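Trichothecene 15-O-acetyltransferase TRI3 (Fusarium sporotrichioides, PDB 3FOT) transfers an acetyl group to the 15-hydroxyl of trichothecene intermediates during biosynthesis of the Fusarium mycotoxin T-2 toxin. Local coordinates at residues D250-Y255 with L411-F416; F333-S338 with N433-S438; T359-R364 with K395-W400. All coordinates share one frame; numbering follows the deposited sequence.

Interaction 1. Residues D250-Y255 with L411-F416; sequences DKCTEY and LRVHNF
Two helices, 246-264 and 406-423, meet here beside the trichothecene site, where Y255 touches V413, the residue next to H414, which binds 15-deacetylcalonectrin. The short segments run in roughly the same direction, with axes 9.8 Å apart at closest approach and a crossing angle of -39°. V413 is wedged between two residues of the facing helix. Its CG2 lies 3.5 Å from Y255 CD2, oblique to the ring, while its CG1 lies 3.9 Å from C252 CB. With CG anti to the backbone N (chi1 178°), the Y255 ring reaches past V413 toward the imidazole of H414. In the BAHD superfamily the active site lies in a channel between two domains, and Y255 OH probably helps position H414 there: water 1 is hydrogen-bonded to both Y255 OH (3.0 Å) and H414 NE2 (2.8 Å), meeting the imidazole in plane at its edge, and so bridges the 4.2 Å between these two atoms. Y255 OH is also hydrogen-bonded to E417, on the same helix as H414. At the other end of the contact, the extended R412 chain carries NH1 to within 3.7 Å of C252 SG, which sits oblique to the guanidinium. That group is held by a salt bridge from NH1 to D249 and by backbone carbonyls of L9 and P10.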
ATOM      1  N   ASP A 250      -9.387  10.453  25.309  1.00 17.27           N
ATOM      2  CA  ASP A 250      -9.627  11.781  24.734  1.00 17.86           C
ATOM      3  C   ASP A 250      -8.986  11.901  23.343  1.00 17.25           C
ATOM      4  O   ASP A 250      -9.569  12.464  22.433  1.00 17.28           O
ATOM      5  CB  ASP A 250      -9.043  12.869  25.632  1.00 18.47           C
ATOM      6  CG  ASP A 250      -9.789  13.031  26.958  1.00 21.33           C
ATOM      7  OD1 ASP A 250     -10.929  12.543  27.110  1.00 21.34           O
ATOM      8  OD2 ASP A 250      -9.199  13.668  27.863  1.00 24.09           O
ATOM      9  N   LYS A 251      -7.775  11.379  23.201  1.00 16.59           N
ATOM     10  CA  LYS A 251      -7.055  11.450  21.936  1.00 16.86           C
ATOM     11  C   LYS A 251      -7.778  10.586  20.884  1.00 16.27           C
ATOM     12  O   LYS A 251      -7.907  10.991  19.723  1.00 15.96           O
ATOM     13  CB  LYS A 251      -5.635  10.944  22.149  1.00 17.52           C
ATOM     14  CG  LYS A 251      -4.462  11.733  21.555  1.00 20.19           C
ATOM     15  CD  LYS A 251      -4.757  12.963  20.745  1.00 21.26           C
ATOM     16  CE  LYS A 251      -3.491  13.371  19.972  1.00 21.97           C
ATOM     17  NZ  LYS A 251      -3.302  14.858  19.873  1.00 23.72           N
ATOM     18  N   CYS A 252      -8.260   9.407  21.290  1.00 16.22           N
ATOM     19  CA  CYS A 252      -9.082   8.573  20.386  1.00 16.18           C
ATOM     20  C   CYS A 252     -10.330   9.302  19.916  1.00 16.87           C
ATOM     21  O   CYS A 252     -10.692   9.259  18.723  1.00 16.99           O
ATOM     22  CB  CYS A 252      -9.488   7.239  21.038  1.00 16.48           C
ATOM     23  SG  CYS A 252      -8.148   6.121  21.303  1.00 14.87           S
ATOM     24  N   THR A 253     -10.997   9.979  20.853  1.00 17.41           N
ATOM     25  CA  THR A 253     -12.191  10.769  20.554  1.00 18.66           C
ATOM     26  C   THR A 253     -11.866  11.966  19.639  1.00 18.23           C
ATOM     27  O   THR A 253     -12.674  12.343  18.776  1.00 18.10           O
ATOM     28  CB  THR A 253     -12.851  11.249  21.869  1.00 19.18           C
ATOM     29  OG1 THR A 253     -13.377  10.114  22.557  1.00 20.77           O
ATOM     30  CG2 THR A 253     -13.977  12.230  21.600  1.00 20.84           C
ATOM     31  N   GLU A 254     -10.688  12.560  19.822  1.00 18.38           N
ATOM     32  CA  GLU A 254     -10.259  13.638  18.953  1.00 18.55           C
ATOM     33  C   GLU A 254     -10.140  13.126  17.520  1.00 18.10           C
ATOM     34  O   GLU A 254     -10.578  13.793  16.574  1.00 18.01           O
ATOM     35  CB  GLU A 254      -8.912  14.202  19.393  1.00 18.80           C
ATOM     36  CG  GLU A 254      -8.533  15.445  18.608  1.00 21.80           C
ATOM     37  CD  GLU A 254      -7.135  15.941  18.910  1.00 25.41           C
ATOM     38  OE1 GLU A 254      -6.568  15.544  19.942  1.00 27.54           O
ATOM     39  OE2 GLU A 254      -6.613  16.746  18.108  1.00 27.73           O
ATOM     40  N   TYR A 255      -9.562  11.937  17.364  1.00 17.60           N
ATOM     41  CA  TYR A 255      -9.485  11.339  16.033  1.00 17.77           C
ATOM     42  C   TYR A 255     -10.864  10.990  15.450  1.00 17.56           C
ATOM     43  O   TYR A 255     -11.166  11.356  14.306  1.00 16.30           O
ATOM     44  CB  TYR A 255      -8.517  10.145  15.966  1.00 18.32           C
ATOM     45  CG  TYR A 255      -8.517   9.544  14.571  1.00 18.55           C
ATOM     46  CD1 TYR A 255      -7.587   9.954  13.595  1.00 20.06           C
ATOM     47  CD2 TYR A 255      -9.489   8.621  14.193  1.00 18.72           C
ATOM     48  CE1 TYR A 255      -7.624   9.406  12.281  1.00 18.25           C
ATOM     49  CE2 TYR A 255      -9.533   8.095  12.899  1.00 20.29           C
ATOM     50  CZ  TYR A 255      -8.606   8.496  11.954  1.00 20.79           C
ATOM     51  OH  TYR A 255      -8.702   7.929  10.684  1.00 22.81           O
ATOM     52  N   LEU A 411      -5.463   1.141  16.257  1.00 12.22           N
ATOM     53  CA  LEU A 411      -6.242  -0.088  16.279  1.00 12.59           C
ATOM     54  C   LEU A 411      -7.663   0.205  16.746  1.00 12.21           C
ATOM     55  O   LEU A 411      -8.634  -0.253  16.160  1.00 12.84           O
ATOM     56  CB  LEU A 411      -5.571  -1.134  17.179  1.00 12.25           C
ATOM     57  CG  LEU A 411      -4.167  -1.577  16.756  1.00 12.93           C
ATOM     58  CD1 LEU A 411      -3.613  -2.549  17.796  1.00 15.31           C
ATOM     59  CD2 LEU A 411      -4.151  -2.196  15.352  1.00 13.48           C
ATOM     60  N   ARG A 412      -7.773   1.003  17.800  1.00 12.11           N
ATOM     61  CA  ARG A 412      -9.071   1.313  18.377  1.00 12.01           C
ATOM     62  C   ARG A 412      -9.935   2.182  17.475  1.00 11.38           C
ATOM     63  O   ARG A 412     -11.131   1.910  17.277  1.00 11.05           O
ATOM     64  CB  ARG A 412      -8.851   1.992  19.756  1.00 12.37           C
ATOM     65  CG  ARG A 412     -10.098   2.098  20.559  1.00 15.35           C
ATOM     66  CD  ARG A 412      -9.772   2.653  21.929  1.00 16.20           C
ATOM     67  NE  ARG A 412     -10.971   2.821  22.739  1.00 17.80           N
ATOM     68  CZ  ARG A 412     -11.077   3.706  23.736  1.00 19.23           C
ATOM     69  NH1 ARG A 412     -10.064   4.504  24.041  1.00 15.30           N
ATOM     70  NH2 ARG A 412     -12.205   3.797  24.421  1.00 21.40           N
ATOM     71  N   VAL A 413      -9.350   3.241  16.928  1.00 11.92           N
ATOM     72  CA  VAL A 413     -10.115   4.138  16.078  1.00 12.04           C
ATOM     73  C   VAL A 413     -10.429   3.531  14.722  1.00 12.28           C
ATOM     74  O   VAL A 413     -11.477   3.834  14.141  1.00 11.71           O
ATOM     75  CB  VAL A 413      -9.488   5.548  15.904  1.00 13.26           C
ATOM     76  CG1 VAL A 413      -9.278   6.209  17.294  1.00 12.67           C
ATOM     77  CG2 VAL A 413      -8.185   5.511  15.110  1.00 12.23           C
ATOM     78  N   HIS A 414      -9.529   2.691  14.214  1.00 12.21           N
ATOM     79  CA  HIS A 414      -9.840   2.016  12.943  1.00 12.17           C
ATOM     80  C   HIS A 414     -10.915   0.930  13.129  1.00 12.07           C
ATOM     81  O   HIS A 414     -11.714   0.676  12.221  1.00 12.61           O
ATOM     82  CB  HIS A 414      -8.579   1.448  12.279  1.00 12.47           C
ATOM     83  CG  HIS A 414      -7.670   2.482  11.693  1.00 12.76           C
ATOM     84  ND1 HIS A 414      -6.311   2.284  11.562  1.00 11.31           N
ATOM     85  CD2 HIS A 414      -7.919   3.716  11.191  1.00 12.90           C
ATOM     86  CE1 HIS A 414      -5.764   3.348  11.001  1.00 11.91           C
ATOM     87  NE2 HIS A 414      -6.718   4.228  10.761  1.00 12.24           N
ATOM     88  N   ASN A 415     -10.954   0.288  14.294  1.00 13.17           N
ATOM     89  CA  ASN A 415     -12.120  -0.562  14.596  1.00 13.44           C
ATOM     90  C   ASN A 415     -13.425   0.253  14.468  1.00 14.06           C
ATOM     91  O   ASN A 415     -14.417  -0.182  13.858  1.00 14.37           O
ATOM     92  CB  ASN A 415     -12.030  -1.148  15.995  1.00 13.94           C
ATOM     93  CG  ASN A 415     -11.086  -2.331  16.094  1.00 15.62           C
ATOM     94  OD1 ASN A 415     -10.686  -2.935  15.099  1.00 14.47           O
ATOM     95  ND2 ASN A 415     -10.739  -2.683  17.331  1.00 14.04           N
ATOM     96  N   PHE A 416     -13.408   1.450  15.037  1.00 14.47           N
ATOM     97  CA  PHE A 416     -14.565   2.335  14.948  1.00 14.85           C
ATOM     98  C   PHE A 416     -14.874   2.710  13.488  1.00 14.23           C
ATOM     99  O   PHE A 416     -16.027   2.686  13.048  1.00 14.31           O
ATOM    100  CB  PHE A 416     -14.362   3.581  15.809  1.00 15.42           C
ATOM    101  CG  PHE A 416     -15.409   4.631  15.576  1.00 17.14           C
ATOM    102  CD1 PHE A 416     -16.639   4.552  16.230  1.00 18.14           C
ATOM    103  CD2 PHE A 416     -15.194   5.661  14.651  1.00 17.49           C
ATOM    104  CE1 PHE A 416     -17.638   5.521  15.983  1.00 19.44           C
ATOM    105  CE2 PHE A 416     -16.178   6.617  14.399  1.00 18.77           C
ATOM    106  CZ  PHE A 416     -17.400   6.550  15.081  1.00 17.85           C
TER
HETATM  107  O   HOH W   1      -6.260   6.691   9.509  1.00 24.86           O

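Interaction 2. Residues F333-S338 with N433-S438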
ATOM      1  N   PHE A 333      -8.254  23.029   6.919  1.00 19.81           N
ATOM      2  CA  PHE A 333      -7.983  21.789   6.200  1.00 18.18           C
ATOM      3  C   PHE A 333      -7.624  20.745   7.241  1.00 17.68           C
ATOM      4  O   PHE A 333      -6.649  20.901   7.971  1.00 16.55           O
ATOM      5  CB  PHE A 333      -6.864  21.955   5.173  1.00 17.00           C
ATOM      6  CG  PHE A 333      -6.565  20.694   4.434  1.00 16.88           C
ATOM      7  CD1 PHE A 333      -7.310  20.343   3.312  1.00 16.12           C
ATOM      8  CD2 PHE A 333      -5.567  19.840   4.883  1.00 14.68           C
ATOM      9  CE1 PHE A 333      -7.056  19.125   2.631  1.00 15.11           C
ATOM     10  CE2 PHE A 333      -5.310  18.636   4.208  1.00 14.33           C
ATOM     11  CZ  PHE A 333      -6.055  18.297   3.090  1.00 14.72           C
ATOM     12  N   ILE A 334      -8.462  19.720   7.328  1.00 17.98           N
ATOM     13  CA  ILE A 334      -8.289  18.633   8.284  1.00 17.93           C
ATOM     14  C   ILE A 334      -8.308  17.338   7.479  1.00 17.69           C
ATOM     15  O   ILE A 334      -9.216  17.093   6.675  1.00 18.03           O
ATOM     16  CB  ILE A 334      -9.411  18.615   9.355  1.00 18.55           C
ATOM     17  CG1 ILE A 334      -9.409  19.920  10.166  1.00 19.14           C
ATOM     18  CG2 ILE A 334      -9.252  17.409  10.301  1.00 18.92           C
ATOM     19  CD1 ILE A 334     -10.608  20.084  11.067  1.00 19.27           C
ATOM     20  N   SER A 335      -7.297  16.516   7.694  1.00 16.47           N
ATOM     21  CA  SER A 335      -7.179  15.267   6.967  1.00 16.48           C
ATOM     22  C   SER A 335      -6.701  14.167   7.910  1.00 16.67           C
ATOM     23  O   SER A 335      -5.560  14.213   8.386  1.00 16.58           O
ATOM     24  CB  SER A 335      -6.201  15.400   5.799  1.00 16.02           C
ATOM     25  OG  SER A 335      -6.149  14.181   5.069  1.00 15.44           O
ATOM     26  N   PRO A 336      -7.576  13.177   8.170  1.00 17.46           N
ATOM     27  CA  PRO A 336      -7.212  12.009   8.961  1.00 18.11           C
ATOM     28  C   PRO A 336      -6.404  11.119   8.045  1.00 18.36           C
ATOM     29  O   PRO A 336      -6.956  10.597   7.063  1.00 19.22           O
ATOM     30  CB  PRO A 336      -8.567  11.353   9.281  1.00 18.28           C
ATOM     31  CG  PRO A 336      -9.630  12.313   8.789  1.00 19.50           C
ATOM     32  CD  PRO A 336      -8.972  13.106   7.708  1.00 17.87           C
ATOM     33  N   THR A 337      -5.108  11.010   8.311  1.00 18.41           N
ATOM     34  CA  THR A 337      -4.214  10.223   7.464  1.00 18.84           C
ATOM     35  C   THR A 337      -3.835   8.915   8.163  1.00 19.35           C
ATOM     36  O   THR A 337      -4.161   8.710   9.337  1.00 19.51           O
ATOM     37  CB  THR A 337      -2.920  10.999   7.089  1.00 18.75           C
ATOM     38  OG1 THR A 337      -2.230  11.384   8.284  1.00 19.10           O
ATOM     39  CG2 THR A 337      -3.230  12.247   6.288  1.00 19.69           C
ATOM     40  N   SER A 338      -3.193   8.001   7.436  1.00 19.38           N
ATOM     41  CA  SER A 338      -2.696   6.784   8.084  1.00 19.06           C
ATOM     42  C   SER A 338      -1.168   6.817   8.066  1.00 18.38           C
ATOM     43  O   SER A 338      -0.566   7.468   7.210  1.00 19.29           O
ATOM     44  CB  SER A 338      -3.236   5.545   7.386  1.00 20.40           C
ATOM     45  OG  SER A 338      -2.857   5.587   6.031  1.00 22.64           O
ATOM     46  N   ASN A 433     -12.470  15.791   0.317  1.00 15.79           N
ATOM     47  CA  ASN A 433     -11.124  16.291   0.136  1.00 16.29           C
ATOM     48  C   ASN A 433     -10.144  15.172  -0.255  1.00 15.25           C
ATOM     49  O   ASN A 433     -10.300  14.033   0.173  1.00 13.62           O
ATOM     50  CB  ASN A 433     -10.656  17.075   1.362  1.00 18.36           C
ATOM     51  CG  ASN A 433     -10.958  18.572   1.239  1.00 21.98           C
ATOM     52  OD1 ASN A 433     -10.840  19.315   2.207  1.00 28.15           O
ATOM     53  ND2 ASN A 433     -11.348  19.015   0.029  1.00 22.55           N
ATOM     54  N   PRO A 434      -9.156  15.498  -1.107  1.00 14.90           N
ATOM     55  CA  PRO A 434      -8.128  14.516  -1.414  1.00 13.97           C
ATOM     56  C   PRO A 434      -7.409  14.014  -0.159  1.00 13.41           C
ATOM     57  O   PRO A 434      -7.263  14.742   0.847  1.00 13.03           O
ATOM     58  CB  PRO A 434      -7.182  15.283  -2.349  1.00 14.62           C
ATOM     59  CG  PRO A 434      -8.086  16.339  -2.962  1.00 16.18           C
ATOM     60  CD  PRO A 434      -8.940  16.760  -1.840  1.00 14.60           C
ATOM     61  N   LEU A 435      -6.953  12.767  -0.230  1.00 13.01           N
ATOM     62  CA  LEU A 435      -6.185  12.173   0.844  1.00 13.44           C
ATOM     63  C   LEU A 435      -4.770  11.880   0.338  1.00 13.21           C
ATOM     64  O   LEU A 435      -4.599  11.426  -0.789  1.00 13.62           O
ATOM     65  CB  LEU A 435      -6.843  10.872   1.320  1.00 13.70           C
ATOM     66  CG  LEU A 435      -6.099  10.127   2.456  1.00 13.48           C
ATOM     67  CD1 LEU A 435      -6.205  10.894   3.782  1.00 16.03           C
ATOM     68  CD2 LEU A 435      -6.639   8.716   2.599  1.00 15.47           C
ATOM     69  N   PHE A 436      -3.773  12.160   1.171  1.00 13.97           N
ATOM     70  CA  PHE A 436      -2.386  11.827   0.833  1.00 14.60           C
ATOM     71  C   PHE A 436      -1.892  10.580   1.565  1.00 15.28           C
ATOM     72  O   PHE A 436      -2.076  10.446   2.782  1.00 14.90           O
ATOM     73  CB  PHE A 436      -1.472  13.010   1.171  1.00 14.64           C
ATOM     74  CG  PHE A 436      -0.019  12.733   0.914  1.00 14.87           C
ATOM     75  CD1 PHE A 436       0.440  12.517  -0.392  1.00 15.73           C
ATOM     76  CD2 PHE A 436       0.886  12.673   1.970  1.00 16.93           C
ATOM     77  CE1 PHE A 436       1.805  12.241  -0.645  1.00 14.78           C
ATOM     78  CE2 PHE A 436       2.249  12.400   1.720  1.00 17.76           C
ATOM     79  CZ  PHE A 436       2.692  12.188   0.401  1.00 16.06           C
ATOM     80  N   ILE A 437      -1.259   9.683   0.801  1.00 16.46           N
ATOM     81  CA  ILE A 437      -0.630   8.493   1.346  1.00 17.79           C
ATOM     82  C   ILE A 437       0.818   8.470   0.874  1.00 18.18           C
ATOM     83  O   ILE A 437       1.078   8.496  -0.331  1.00 18.37           O
ATOM     84  CB  ILE A 437      -1.338   7.186   0.901  1.00 18.30           C
ATOM     85  CG1 ILE A 437      -2.842   7.244   1.185  1.00 18.65           C
ATOM     86  CG2 ILE A 437      -0.696   6.014   1.614  1.00 18.91           C
ATOM     87  CD1 ILE A 437      -3.705   7.531  -0.069  1.00 21.01           C
ATOM     88  N   SER A 438       1.757   8.478   1.815  1.00 19.32           N
ATOM     89  CA  SER A 438       3.160   8.337   1.460  1.00 19.92           C
ATOM     90  C   SER A 438       3.592   6.863   1.520  1.00 19.60           C
ATOM     91  O   SER A 438       3.477   6.203   2.567  1.00 18.69           O
ATOM     92  CB  SER A 438       4.030   9.188   2.381  1.00 20.69           C
ATOM     93  OG  SER A 438       5.387   9.081   1.993  1.00 25.68           O
TER
HETATM   94  O   HOH W   2      -3.994  13.834   3.553  1.00 17.34           O
HETATM   95  O   HOH W   3      -8.270  14.187   3.531  1.00 19.04           O
HETATM   96  O   HOH W   4      -2.964   8.528   4.476  1.00 23.54           O
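The backbones of 333-338 and 433-438 run nearly parallel, the strand axes differing by 22° and coming no closer than 7.2 Å; S335 faces L435 with CA atoms 6.9 Å apart. The two strands, from different sheets, lie side by side unpaired with water between them, consistent with the splayed strands of CoA-dependent acyltransferase folds. S335 OG, 2.7 Å from water 2 and 2.6 Å from water 3, is the branch point: water 2 accepts from F436 N, and water 3 donates to P434 O. Farther along, water 4 accepts from S338 N and donates to F436 O at 2.7 Å, forming a third bridge. The S335 hydroxyl lies anti to its own backbone N (chi1 -177°), which carries it into the gap between the strands. The L435 methyl CD1 packs against oxygens, P336 O at 3.4 Å and S335 OG at 3.5 Å; T337 CG2, 4.1 Å from CD1, is its carbon neighbour. F333 has P434 O near its ring plane, at the edge. Strand 333-340 pairs antiparallel with 358-365, and 435-441 is an outermost strand of a separate mixed sheet beside 477-483; helix 306-321 packs against F333 and F436, and P336 meets Y255 of helix 246-264.

Interaction 3. Residues T359-R364 with K395-W400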
ATOM      1  N   THR A 359      -1.411   3.087  11.783  1.00 11.39           N
ATOM      2  CA  THR A 359      -2.152   3.901  12.729  1.00 12.11           C
ATOM      3  C   THR A 359      -2.535   5.197  12.051  1.00 12.84           C
ATOM      4  O   THR A 359      -2.544   5.260  10.811  1.00 12.66           O
ATOM      5  CB  THR A 359      -1.418   4.051  14.101  1.00 12.50           C
ATOM      6  OG1 THR A 359      -2.254   4.786  15.001  1.00 12.79           O
ATOM      7  CG2 THR A 359      -0.090   4.718  13.974  1.00 12.18           C
ATOM      8  N   ALA A 360      -2.870   6.220  12.847  1.00 13.76           N
ATOM      9  CA  ALA A 360      -3.626   7.366  12.362  1.00 14.79           C
ATOM     10  C   ALA A 360      -3.019   8.651  12.928  1.00 14.79           C
ATOM     11  O   ALA A 360      -2.412   8.638  14.001  1.00 14.27           O
ATOM     12  CB  ALA A 360      -5.070   7.237  12.806  1.00 14.52           C
ATOM     13  N   ALA A 361      -3.140   9.743  12.168  1.00 14.69           N
ATOM     14  CA  ALA A 361      -2.800  11.093  12.636  1.00 14.35           C
ATOM     15  C   ALA A 361      -3.767  12.051  11.960  1.00 14.88           C
ATOM     16  O   ALA A 361      -4.456  11.670  11.016  1.00 15.60           O
ATOM     17  CB  ALA A 361      -1.340  11.472  12.276  1.00 13.89           C
ATOM     18  N   VAL A 362      -3.842  13.290  12.436  1.00 14.33           N
ATOM     19  CA  VAL A 362      -4.721  14.252  11.798  1.00 14.71           C
ATOM     20  C   VAL A 362      -3.869  15.443  11.384  1.00 14.75           C
ATOM     21  O   VAL A 362      -3.264  16.117  12.225  1.00 15.00           O
ATOM     22  CB  VAL A 362      -5.906  14.709  12.706  1.00 15.01           C
ATOM     23  CG1 VAL A 362      -6.783  15.697  11.971  1.00 14.76           C
ATOM     24  CG2 VAL A 362      -6.745  13.516  13.156  1.00 16.31           C
ATOM     25  N   VAL A 363      -3.780  15.650  10.077  1.00 14.71           N
ATOM     26  CA  VAL A 363      -3.148  16.850   9.523  1.00 15.21           C
ATOM     27  C   VAL A 363      -4.134  18.025   9.620  1.00 14.53           C
ATOM     28  O   VAL A 363      -5.294  17.897   9.243  1.00 14.27           O
ATOM     29  CB  VAL A 363      -2.748  16.604   8.053  1.00 15.53           C
ATOM     30  CG1 VAL A 363      -2.236  17.891   7.369  1.00 15.03           C
ATOM     31  CG2 VAL A 363      -1.703  15.525   8.001  1.00 15.18           C
ATOM     32  N   ARG A 364      -3.647  19.168  10.101  1.00 15.11           N
ATOM     33  CA  ARG A 364      -4.449  20.370  10.231  1.00 15.72           C
ATOM     34  C   ARG A 364      -3.703  21.566   9.695  1.00 15.91           C
ATOM     35  O   ARG A 364      -2.550  21.800  10.069  1.00 16.48           O
ATOM     36  CB  ARG A 364      -4.799  20.626  11.698  1.00 16.50           C
ATOM     37  CG  ARG A 364      -5.702  19.608  12.322  1.00 18.75           C
ATOM     38  CD  ARG A 364      -5.933  19.949  13.801  1.00 22.29           C
ATOM     39  NE  ARG A 364      -6.069  21.398  14.009  1.00 25.88           N
ATOM     40  CZ  ARG A 364      -7.220  22.065  14.038  1.00 28.93           C
ATOM     41  NH1 ARG A 364      -8.381  21.434  13.884  1.00 30.85           N
ATOM     42  NH2 ARG A 364      -7.208  23.379  14.226  1.00 30.10           N
ATOM     43  N   LYS A 395       4.079  20.054  12.154  1.00 19.59           N
ATOM     44  CA  LYS A 395       3.606  20.336  13.512  1.00 20.98           C
ATOM     45  C   LYS A 395       2.408  19.449  13.874  1.00 21.33           C
ATOM     46  O   LYS A 395       2.378  18.885  14.976  1.00 22.08           O
ATOM     47  CB  LYS A 395       3.296  21.833  13.682  1.00 20.69           C
ATOM     48  CG  LYS A 395       2.504  22.198  14.942  1.00 23.77           C
ATOM     49  N   SER A 396       1.448  19.317  12.951  1.00 21.20           N
ATOM     50  CA  SER A 396       0.310  18.401  13.092  1.00 22.55           C
ATOM     51  C   SER A 396       0.744  16.977  13.384  1.00 22.84           C
ATOM     52  O   SER A 396       0.244  16.342  14.322  1.00 23.98           O
ATOM     53  CB  SER A 396      -0.534  18.359  11.803  1.00 21.77           C
ATOM     54  OG  SER A 396      -1.168  19.571  11.539  1.00 22.13           O
ATOM     55  N   TYR A 397       1.630  16.450  12.545  1.00 23.51           N
ATOM     56  CA  TYR A 397       2.092  15.081  12.702  1.00 23.68           C
ATOM     57  C   TYR A 397       2.694  14.885  14.084  1.00 24.50           C
ATOM     58  O   TYR A 397       2.386  13.903  14.761  1.00 24.29           O
ATOM     59  CB  TYR A 397       3.052  14.683  11.577  1.00 23.56           C
ATOM     60  CG  TYR A 397       2.312  14.138  10.373  1.00 22.73           C
ATOM     61  CD1 TYR A 397       2.316  14.808   9.149  1.00 22.03           C
ATOM     62  CD2 TYR A 397       1.576  12.956  10.472  1.00 20.97           C
ATOM     63  CE1 TYR A 397       1.624  14.296   8.044  1.00 22.47           C
ATOM     64  CE2 TYR A 397       0.885  12.443   9.387  1.00 21.71           C
ATOM     65  CZ  TYR A 397       0.907  13.115   8.180  1.00 22.87           C
ATOM     66  OH  TYR A 397       0.202  12.574   7.131  1.00 22.78           O
ATOM     67  N   ARG A 398       3.496  15.861  14.518  1.00 24.66           N
ATOM     68  CA  ARG A 398       4.110  15.855  15.856  1.00 24.74           C
ATOM     69  C   ARG A 398       3.107  15.593  16.993  1.00 23.92           C
ATOM     70  O   ARG A 398       3.392  14.806  17.892  1.00 24.44           O
ATOM     71  CB  ARG A 398       4.885  17.160  16.095  1.00 24.51           C
ATOM     72  CG  ARG A 398       6.056  17.039  17.040  1.00 27.19           C
ATOM     73  N   GLN A 399       1.925  16.207  16.929  1.00 23.78           N
ATOM     74  CA  GLN A 399       0.887  16.008  17.940  1.00 23.05           C
ATOM     75  C   GLN A 399       0.443  14.557  18.029  1.00 22.94           C
ATOM     76  O   GLN A 399      -0.165  14.144  19.008  1.00 23.28           O
ATOM     77  CB  GLN A 399      -0.348  16.873  17.643  1.00 23.43           C
ATOM     78  N   TRP A 400       0.725  13.785  16.990  1.00 21.30           N
ATOM     79  CA  TRP A 400       0.247  12.419  16.954  1.00 20.14           C
ATOM     80  C   TRP A 400       1.404  11.460  17.115  1.00 19.97           C
ATOM     81  O   TRP A 400       1.369  10.587  17.966  1.00 19.89           O
ATOM     82  CB  TRP A 400      -0.544  12.172  15.665  1.00 19.46           C
ATOM     83  CG  TRP A 400      -1.810  13.008  15.649  1.00 19.36           C
ATOM     84  CD1 TRP A 400      -1.944  14.290  15.195  1.00 16.31           C
ATOM     85  CD2 TRP A 400      -3.091  12.629  16.167  1.00 17.36           C
ATOM     86  NE1 TRP A 400      -3.230  14.726  15.385  1.00 17.57           N
ATOM     87  CE2 TRP A 400      -3.954  13.732  15.992  1.00 18.14           C
ATOM     88  CE3 TRP A 400      -3.592  11.464  16.760  1.00 17.06           C
ATOM     89  CZ2 TRP A 400      -5.299  13.706  16.387  1.00 18.68           C
ATOM     90  CZ3 TRP A 400      -4.915  11.433  17.158  1.00 17.42           C
ATOM     91  CH2 TRP A 400      -5.765  12.545  16.970  1.00 17.95           C
TER
HETATM   92  O   HOH W   5      -3.916  17.292  14.459  1.00 19.17           O
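The W400 torsions (chi1 -65°) set the indole CG beside the backbone N and turn one ring face to A361 and V362, while S396, with OG likewise beside its backbone N, directs that hydroxyl at the backbone of R364. The result is a helix packed along a strand of the two-stranded antiparallel sheet 333-340/358-365, with the short axes at 153° and 7.1 Å apart. A361 CA makes a CH-pi contact over the face of the five-membered ring of W400, 4.0 Å from its centroid. V362 N lies over the same indole face, toward its rim, and V362 CG2 packs 3.5 Å from W400 CZ2. One turn earlier on the helix, Y397 is approached obliquely by A361 CB and V363 CG2, the latter 3.5 Å from Y397 CE1; Y397 OH is hydrogen-bonded to T337 OG1 on the partner strand. K251 of helix 246-264 makes a cation-pi contact with W400. One direct hydrogen bond joins helix and strand: R364 N donates to S396 OG at 2.9 Å, with an N-H...O angle of 157°, and that hydroxyl is also bonded to N392 O. Water 5, in the indole plane at its edge, accepts from W400 NE1 at 2.8 Å and donates to V362 O at 2.6 Å.

In the fold
All three contacts are largely buried and interlock. Interactions 2 and 3 share the two-stranded sheet, whose backbone bonds S335 O to V363 N and T337 N to A361 O join them directly. Y255 links interaction 1 to both, its CE1 lying 3.4 Å from A360 CB and 3.7 Å from P336 CB. The chemistry differs with position: helix-helix packing around V413, with one water beside the substrate-binding H414, in interaction 1; three waters between strand 333-340 and 433-438 in interaction 2; and an indole face against a strand, with one direct hydrogen bond and one water, in interaction 3. R364, at the margin of interaction 3, is only partly buried and forms a salt bridge with E366.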